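Local coordinates for protein yciO (Escherichia coli, PDB 1K7J), which belongs to the SUA5 family and probably binds double-stranded RNA, although its precise cellular role is not established, at residues N18-I23 and L170-G175. Residues are numbered along the deposited sequence; the frame is centred on the assembly and turned at random.
Sequences NQAVEI and LIIHGG
Leu170 and Ile172 of strand 170-173 pack against Ala20 and Ile23 of helix 14-25, a helix-on-sheet layer in the mixed alpha/beta fold of a YrdC-like protein. The strand runs between strands 3-6 and 30-34, parallel to both, and its backbone pairs with Phe5 and Val31. The helix lies over one face of this edge of the sheet, running nearly antiparallel to the strand at 153°, with the two segment axes 10.1 Å apart at closest approach. Leu170 has the largest share of the contact. Leu170 CB already faces the helix and meets the tip of Ile23, CD1, at 4.1 Å. CG stands anti to the backbone N (chi1 171°), which carries the branch point up from the strand toward Ala20. From there Leu170 CD2 reaches the helix surface and touches Ala20 CB at 3.5 Å, tighter than usual for two carbons, and Ala20 CA at 3.7 Å. The same Leu170 CD2 has Ile23 CD1 3.9 Å away, so one methyl bridges residues almost a helical turn apart. Ile23 arrives across Leu170 at about a right angle, its CG1 beside the backbone N (chi1 -72°) and its chain extended to CD1. The small side chain of Ala20 probably helps the helix backbone come close to the strand, with CA atoms of Ala20 and Leu170 7.3 Å apart. Leu132 of helix 127-136 touches both Ala20 and Ile172, continuing the apolar layer, while Ile30 of strand 30-34 meets Ile23 and Leu170. Ile171, whose side chain leaves the opposite face of the sheet, packs on Ile160 of helix 157-164. Two residues along the strand from Leu170, Ile172 adds a single methyl to the contact: Ile172 CD1 rests against Ala20 CB at 3.9 Å.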
loop_
_atom_site.group_PDB
_atom_site.type_symbol
_atom_site.label_atom_id
_atom_site.label_comp_id
_atom_site.label_asym_id
_atom_site.label_seq_id
_atom_site.Cartn_x
_atom_site.Cartn_y
_atom_site.Cartn_z
ATOM N N ASN A 18 1.684 -3.369 17.579
ATOM C CA ASN A 18 2.942 -4.088 17.750
ATOM C C ASN A 18 2.804 -5.564 17.390
ATOM O O ASN A 18 3.666 -6.126 16.714
ATOM C CB ASN A 18 3.463 -3.935 19.185
ATOM C CG ASN A 18 3.990 -2.537 19.467
ATOM O OD1 ASN A 18 4.194 -1.743 18.548
ATOM N ND2 ASN A 18 4.227 -2.236 20.740
ATOM N N GLN A 19 1.718 -6.193 17.829
ATOM C CA GLN A 19 1.507 -7.599 17.505
ATOM C C GLN A 19 1.370 -7.787 15.994
ATOM O O GLN A 19 1.869 -8.762 15.434
ATOM C CB GLN A 19 0.263 -8.137 18.217
ATOM C CG GLN A 19 0.486 -8.420 19.691
ATOM C CD GLN A 19 -0.747 -8.985 20.367
ATOM O OE1 GLN A 19 -1.390 -9.897 19.847
ATOM N NE2 GLN A 19 -1.077 -8.454 21.541
ATOM N N ALA A 20 0.700 -6.846 15.336
ATOM C CA ALA A 20 0.522 -6.919 13.891
ATOM C C ALA A 20 1.881 -6.835 13.202
ATOM O O ALA A 20 2.168 -7.589 12.274
ATOM C CB ALA A 20 -0.379 -5.781 13.414
ATOM N N VAL A 21 2.718 -5.915 13.667
ATOM C CA VAL A 21 4.045 -5.743 13.087
ATOM C C VAL A 21 4.910 -6.986 13.308
ATOM O O VAL A 21 5.713 -7.351 12.448
ATOM C CB VAL A 21 4.743 -4.490 13.670
ATOM C CG1 VAL A 21 6.221 -4.481 13.297
ATOM C CG2 VAL A 21 4.070 -3.234 13.130
ATOM N N GLU A 22 4.747 -7.646 14.450
ATOM C CA GLU A 22 5.536 -8.843 14.704
ATOM C C GLU A 22 5.139 -9.936 13.714
ATOM O O GLU A 22 5.978 -10.721 13.271
ATOM C CB GLU A 22 5.344 -9.329 16.142
ATOM C CG GLU A 22 6.302 -10.444 16.526
ATOM C CD GLU A 22 7.741 -10.144 16.126
ATOM O OE1 GLU A 22 8.282 -9.101 16.558
ATOM O OE2 GLU A 22 8.331 -10.952 15.373
ATOM N N ILE A 23 3.856 -9.984 13.368
ATOM C CA ILE A 23 3.372 -10.963 12.404
ATOM C C ILE A 23 4.015 -10.660 11.049
ATOM O O ILE A 23 4.445 -11.568 10.336
ATOM C CB ILE A 23 1.830 -10.914 12.299
ATOM C CG1 ILE A 23 1.223 -11.506 13.577
ATOM C CG2 ILE A 23 1.354 -11.666 11.059
ATOM C CD1 ILE A 23 -0.270 -11.263 13.743
ATOM N N LEU A 170 -3.387 -12.198 9.128
ATOM C CA LEU A 170 -3.998 -11.223 10.013
ATOM C C LEU A 170 -4.858 -10.259 9.228
ATOM O O LEU A 170 -4.509 -9.864 8.119
ATOM C CB LEU A 170 -2.930 -10.417 10.760
ATOM C CG LEU A 170 -3.458 -9.212 11.554
ATOM C CD1 LEU A 170 -4.317 -9.694 12.716
ATOM C CD2 LEU A 170 -2.294 -8.373 12.062
ATOM N N ILE A 171 -5.999 -9.907 9.805
ATOM C CA ILE A 171 -6.890 -8.934 9.206
ATOM C C ILE A 171 -7.141 -7.919 10.305
ATOM O O ILE A 171 -7.585 -8.276 11.398
ATOM C CB ILE A 171 -8.233 -9.545 8.775
ATOM C CG1 ILE A 171 -8.010 -10.522 7.616
ATOM C CG2 ILE A 171 -9.196 -8.430 8.360
ATOM C CD1 ILE A 171 -9.252 -11.303 7.214
ATOM N N ILE A 172 -6.811 -6.664 10.029
ATOM C CA ILE A 172 -7.027 -5.606 11.000
ATOM C C ILE A 172 -8.315 -4.887 10.654
ATOM O O ILE A 172 -8.432 -4.286 9.591
ATOM C CB ILE A 172 -5.876 -4.572 10.996
ATOM C CG1 ILE A 172 -4.582 -5.226 11.488
ATOM C CG2 ILE A 172 -6.237 -3.385 11.881
ATOM C CD1 ILE A 172 -3.359 -4.327 11.369
ATOM N N HIS A 173 -9.289 -4.982 11.549
ATOM C CA HIS A 173 -10.568 -4.315 11.378
ATOM C C HIS A 173 -10.332 -2.863 11.781
ATOM O O HIS A 173 -10.069 -2.573 12.949
ATOM C CB HIS A 173 -11.605 -4.966 12.299
ATOM C CG HIS A 173 -12.964 -4.337 12.247
ATOM N ND1 HIS A 173 -13.170 -2.987 12.435
ATOM C CD2 HIS A 173 -14.192 -4.888 12.089
ATOM C CE1 HIS A 173 -14.467 -2.734 12.398
ATOM N NE2 HIS A 173 -15.109 -3.869 12.191
ATOM N N GLY A 174 -10.403 -1.957 10.809
ATOM C CA GLY A 174 -10.198 -0.549 11.090
ATOM C C GLY A 174 -11.406 0.262 10.670
ATOM O O GLY A 174 -11.288 1.432 10.310
ATOM N N GLY A 175 -12.574 -0.372 10.712
ATOM C CA GLY A 175 -13.798 0.307 10.335
ATOM C C GLY A 175 -14.237 0.040 8.909
ATOM O O GLY A 175 -13.604 -0.720 8.174
#